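Local coordinates for protein (lectin) (PDB 1B2P) that probably binds mannose, as a bulb-type lectin of bluebell that assembles from four copies of its chain, at residues S22-F34 with Y95-I107. Sequence-based numbering, arbitrary orientation.
Unlike the reference sequence in segment 22-34: F27 (reference Tyr).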
# COMPACT_ATOMS: atom_id res chain seq x y z
N SER A 22 1.96 -5.90 13.98
CA SER A 22 1.05 -6.98 13.43
C SER A 22 1.37 -7.16 11.95
O SER A 22 1.99 -6.26 11.32
CB SER A 22 -0.38 -6.61 13.58
OG SER A 22 -0.67 -5.37 12.88
N LEU A 23 0.94 -8.27 11.42
CA LEU A 23 0.73 -8.38 9.96
C LEU A 23 -0.71 -8.06 9.72
O LEU A 23 -1.58 -8.35 10.56
CB LEU A 23 0.95 -9.82 9.53
CG LEU A 23 2.33 -10.42 9.87
CD1 LEU A 23 2.54 -11.79 9.26
CD2 LEU A 23 3.47 -9.51 9.37
N GLU A 24 -1.03 -7.50 8.55
CA GLU A 24 -2.44 -7.13 8.30
C GLU A 24 -2.69 -7.19 6.81
O GLU A 24 -1.90 -6.55 6.06
CB GLU A 24 -2.78 -5.76 8.81
CG GLU A 24 -4.14 -5.20 8.45
CD GLU A 24 -4.33 -3.81 9.02
OE1 GLU A 24 -3.82 -2.86 8.37
OE2 GLU A 24 -4.83 -3.72 10.12
N ILE A 25 -3.80 -7.84 6.42
CA ILE A 25 -4.21 -7.65 5.04
C ILE A 25 -5.76 -7.50 5.03
O ILE A 25 -6.41 -7.77 6.04
CB ILE A 25 -3.92 -8.90 4.26
CG1 ILE A 25 -4.60 -10.17 4.74
CG2 ILE A 25 -2.38 -9.14 4.19
CD1 ILE A 25 -4.43 -11.37 3.83
N LEU A 26 -6.28 -7.16 3.84
CA LEU A 26 -7.74 -7.03 3.72
C LEU A 26 -8.29 -8.11 2.81
O LEU A 26 -7.64 -8.47 1.82
CB LEU A 26 -7.97 -5.65 3.04
CG LEU A 26 -8.25 -4.41 3.83
CD1 LEU A 26 -7.24 -4.28 4.95
CD2 LEU A 26 -8.33 -3.20 2.85
N PHE A 27 -9.50 -8.60 3.12
CA PHE A 27 -10.17 -9.52 2.16
C PHE A 27 -11.56 -8.96 2.09
O PHE A 27 -12.31 -9.08 3.08
CB PHE A 27 -10.24 -10.95 2.71
CG PHE A 27 -11.22 -11.83 1.95
CD1 PHE A 27 -10.89 -12.24 0.68
CD2 PHE A 27 -12.40 -12.21 2.55
CE1 PHE A 27 -11.79 -13.02 -0.03
CE2 PHE A 27 -13.31 -13.00 1.84
CZ PHE A 27 -12.98 -13.40 0.56
N GLY A 28 -11.87 -8.18 1.00
CA GLY A 28 -13.19 -7.55 1.08
C GLY A 28 -13.32 -6.53 2.13
O GLY A 28 -12.47 -5.65 2.18
N THR A 29 -14.31 -6.55 3.07
CA THR A 29 -14.24 -5.56 4.14
C THR A 29 -13.71 -6.23 5.46
O THR A 29 -13.81 -5.51 6.47
CB THR A 29 -15.68 -5.13 4.58
OG1 THR A 29 -16.43 -6.29 4.83
CG2 THR A 29 -16.27 -4.27 3.44
N HIS A 30 -13.24 -7.44 5.31
CA HIS A 30 -12.61 -7.99 6.53
C HIS A 30 -11.12 -7.58 6.59
O HIS A 30 -10.39 -7.85 5.63
CB HIS A 30 -12.62 -9.51 6.47
CG HIS A 30 -14.02 -10.04 6.69
ND1 HIS A 30 -14.44 -10.77 7.78
CD2 HIS A 30 -15.11 -9.84 5.88
CE1 HIS A 30 -15.73 -11.04 7.64
NE2 HIS A 30 -16.17 -10.50 6.51
N VAL A 31 -10.74 -7.32 7.80
CA VAL A 31 -9.33 -7.02 8.09
C VAL A 31 -8.80 -8.25 8.81
O VAL A 31 -9.31 -8.53 9.92
CB VAL A 31 -9.24 -5.72 8.86
CG1 VAL A 31 -7.83 -5.36 9.31
CG2 VAL A 31 -9.78 -4.54 8.01
N TYR A 32 -7.68 -8.79 8.34
CA TYR A 32 -7.12 -9.99 9.03
C TYR A 32 -5.88 -9.44 9.70
O TYR A 32 -5.14 -8.72 9.05
CB TYR A 32 -6.75 -11.06 8.06
CG TYR A 32 -7.91 -11.70 7.35
CD1 TYR A 32 -9.19 -11.71 7.90
CD2 TYR A 32 -7.65 -12.33 6.16
CE1 TYR A 32 -10.20 -12.31 7.15
CE2 TYR A 32 -8.67 -13.00 5.43
CZ TYR A 32 -9.93 -12.93 5.98
OH TYR A 32 -10.96 -13.61 5.31
N ARG A 33 -5.73 -9.62 11.03
CA ARG A 33 -4.54 -9.06 11.67
C ARG A 33 -3.94 -10.18 12.48
O ARG A 33 -4.60 -10.90 13.24
CB ARG A 33 -4.90 -7.93 12.68
CG ARG A 33 -5.28 -6.63 11.98
CD ARG A 33 -5.60 -5.60 13.16
NE ARG A 33 -6.84 -6.11 13.82
CZ ARG A 33 -7.19 -6.00 15.10
NH1 ARG A 33 -6.35 -5.34 15.91
NH2 ARG A 33 -8.33 -6.52 15.59
N PHE A 34 -2.61 -10.31 12.41
CA PHE A 34 -1.94 -11.34 13.20
C PHE A 34 -1.04 -10.51 14.10
O PHE A 34 -0.07 -9.89 13.67
CB PHE A 34 -1.00 -12.17 12.31
CG PHE A 34 -0.38 -13.41 12.90
CD1 PHE A 34 -1.18 -14.41 13.51
CD2 PHE A 34 0.98 -13.56 12.84
CE1 PHE A 34 -0.54 -15.52 13.98
CE2 PHE A 34 1.63 -14.69 13.36
CZ PHE A 34 0.85 -15.66 13.92
N TYR A 95 13.25 -19.10 5.77
CA TYR A 95 11.80 -19.50 5.76
C TYR A 95 11.03 -18.17 5.80
O TYR A 95 11.53 -17.07 6.15
CB TYR A 95 11.43 -20.18 7.11
CG TYR A 95 12.01 -21.56 7.14
CD1 TYR A 95 13.34 -21.86 7.48
CD2 TYR A 95 11.12 -22.69 6.83
CE1 TYR A 95 13.86 -23.14 7.49
CE2 TYR A 95 11.70 -23.94 6.84
CZ TYR A 95 13.03 -24.19 7.14
OH TYR A 95 13.58 -25.47 7.12
N VAL A 96 9.75 -18.21 5.45
CA VAL A 96 8.83 -17.08 5.59
C VAL A 96 7.45 -17.54 6.17
O VAL A 96 7.11 -18.71 6.08
CB VAL A 96 8.46 -16.37 4.23
CG1 VAL A 96 9.72 -15.74 3.57
CG2 VAL A 96 7.94 -17.44 3.22
N LEU A 97 6.95 -16.62 6.98
CA LEU A 97 5.57 -16.82 7.48
C LEU A 97 4.70 -15.85 6.76
O LEU A 97 4.96 -14.67 6.63
CB LEU A 97 5.58 -16.60 9.02
CG LEU A 97 4.15 -16.60 9.62
CD1 LEU A 97 4.30 -17.00 11.14
CD2 LEU A 97 3.52 -15.21 9.53
N VAL A 98 3.53 -16.32 6.19
CA VAL A 98 2.71 -15.42 5.41
C VAL A 98 1.25 -15.41 5.95
O VAL A 98 0.78 -16.54 6.16
CB VAL A 98 2.62 -15.96 3.93
CG1 VAL A 98 1.84 -15.00 3.05
CG2 VAL A 98 4.08 -16.21 3.40
N LEU A 99 0.73 -14.22 6.11
CA LEU A 99 -0.76 -14.12 6.38
C LEU A 99 -1.34 -14.01 4.97
O LEU A 99 -1.16 -13.07 4.23
CB LEU A 99 -0.93 -12.79 7.16
CG LEU A 99 -2.44 -12.42 7.37
CD1 LEU A 99 -3.15 -13.55 8.09
CD2 LEU A 99 -2.50 -11.12 8.17
N GLN A 100 -2.19 -15.04 4.70
CA GLN A 100 -2.67 -15.22 3.27
C GLN A 100 -4.07 -14.76 3.08
O GLN A 100 -4.87 -14.67 4.04
CB GLN A 100 -2.74 -16.73 3.01
CG GLN A 100 -1.30 -17.33 3.19
CD GLN A 100 -1.17 -18.72 2.73
OE1 GLN A 100 -0.05 -19.19 2.45
NE2 GLN A 100 -2.21 -19.59 2.68
N PRO A 101 -4.46 -14.44 1.82
CA PRO A 101 -5.81 -13.94 1.59
C PRO A 101 -6.82 -15.00 1.98
O PRO A 101 -7.96 -14.52 2.23
CB PRO A 101 -5.83 -13.85 0.03
CG PRO A 101 -4.37 -13.43 -0.27
CD PRO A 101 -3.53 -14.29 0.65
N ASP A 102 -6.52 -16.26 2.02
CA ASP A 102 -7.55 -17.23 2.41
C ASP A 102 -7.67 -17.33 3.94
O ASP A 102 -8.41 -18.19 4.38
CB ASP A 102 -7.30 -18.60 1.78
CG ASP A 102 -6.17 -19.41 2.22
OD1 ASP A 102 -5.40 -18.87 3.09
OD2 ASP A 102 -5.88 -20.54 1.81
N ARG A 103 -7.00 -16.49 4.67
CA ARG A 103 -7.09 -16.36 6.16
C ARG A 103 -6.26 -17.44 6.81
O ARG A 103 -6.20 -17.41 8.03
CB ARG A 103 -8.57 -16.41 6.68
CG ARG A 103 -8.67 -15.55 7.99
CD ARG A 103 -10.20 -15.70 8.48
NE ARG A 103 -10.45 -17.09 8.83
CZ ARG A 103 -11.70 -17.34 9.46
NH1 ARG A 103 -12.50 -16.34 9.71
NH2 ARG A 103 -11.87 -18.61 9.74
N ASN A 104 -5.45 -18.25 6.11
CA ASN A 104 -4.53 -19.14 6.80
C ASN A 104 -3.17 -18.42 7.05
O ASN A 104 -2.94 -17.47 6.29
CB ASN A 104 -4.29 -20.31 5.86
CG ASN A 104 -4.00 -21.62 6.56
OD1 ASN A 104 -4.04 -21.68 7.79
ND2 ASN A 104 -3.69 -22.66 5.79
N VAL A 105 -2.57 -18.82 8.12
CA VAL A 105 -1.14 -18.22 8.30
C VAL A 105 -0.25 -19.41 8.21
O VAL A 105 -0.42 -20.46 8.84
CB VAL A 105 -1.02 -17.73 9.76
CG1 VAL A 105 0.46 -17.42 10.06
CG2 VAL A 105 -1.89 -16.49 9.93
N VAL A 106 0.77 -19.41 7.27
CA VAL A 106 1.52 -20.53 6.87
C VAL A 106 3.06 -20.19 6.91
O VAL A 106 3.34 -19.11 6.45
CB VAL A 106 1.11 -20.98 5.42
CG1 VAL A 106 1.74 -22.29 5.03
CG2 VAL A 106 -0.45 -21.07 5.25
N ILE A 107 3.76 -21.20 7.36
CA ILE A 107 5.23 -21.02 7.30
C ILE A 107 5.71 -21.83 6.10
O ILE A 107 5.42 -23.03 6.05
CB ILE A 107 5.89 -21.58 8.58
CG1 ILE A 107 5.39 -20.71 9.72
CG2 ILE A 107 7.44 -21.56 8.43
CD1 ILE A 107 5.94 -21.24 11.16
O HOH W 1 -10.51 -15.07 3.09
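One face of the Y32 ring carries the aliphatic part of R103: CG stands 3.5 Å from the ring centroid and 10° off its normal, a CH-pi contact. At the ring edge, in plane, lie P101 O, 3.6 Å from Y32 CE2, and a water that donates to P101 O and hydrogen-bonds Y32 OH; this water also sits over the centre of one F27 ring face. F34 turns one face to V105.

All three rings project from hairpin 22-34 and pack on hairpin 95-107; the two hairpins come from different sheets of the bulb-lectin beta-prism II fold. No direct hydrogen bond joins them. The direct contacts are mainly apolar, with L99 giving the largest share of the buried surface. L99 chi1 of 173° swings CG away from its own N and carries CD2 over the first hairpin, 3.8 Å from L23 O and 3.7 Å from Y32 O; L44 of strand 42-46 also packs on it. Farther along, L23 CD1 meets L97 CD2 at 3.6 Å.

The R103 side chain crosses the Y32 ring at about a right angle, and its guanidinium plane is turned 66° from the ring. That group salt-bridges D46 and donates from NE to T117 O of a second subunit, tying the hairpin tip to the assembly. Beside L99, I25 CD1 abuts the turn backbone, 3.3 Å from Q100 O.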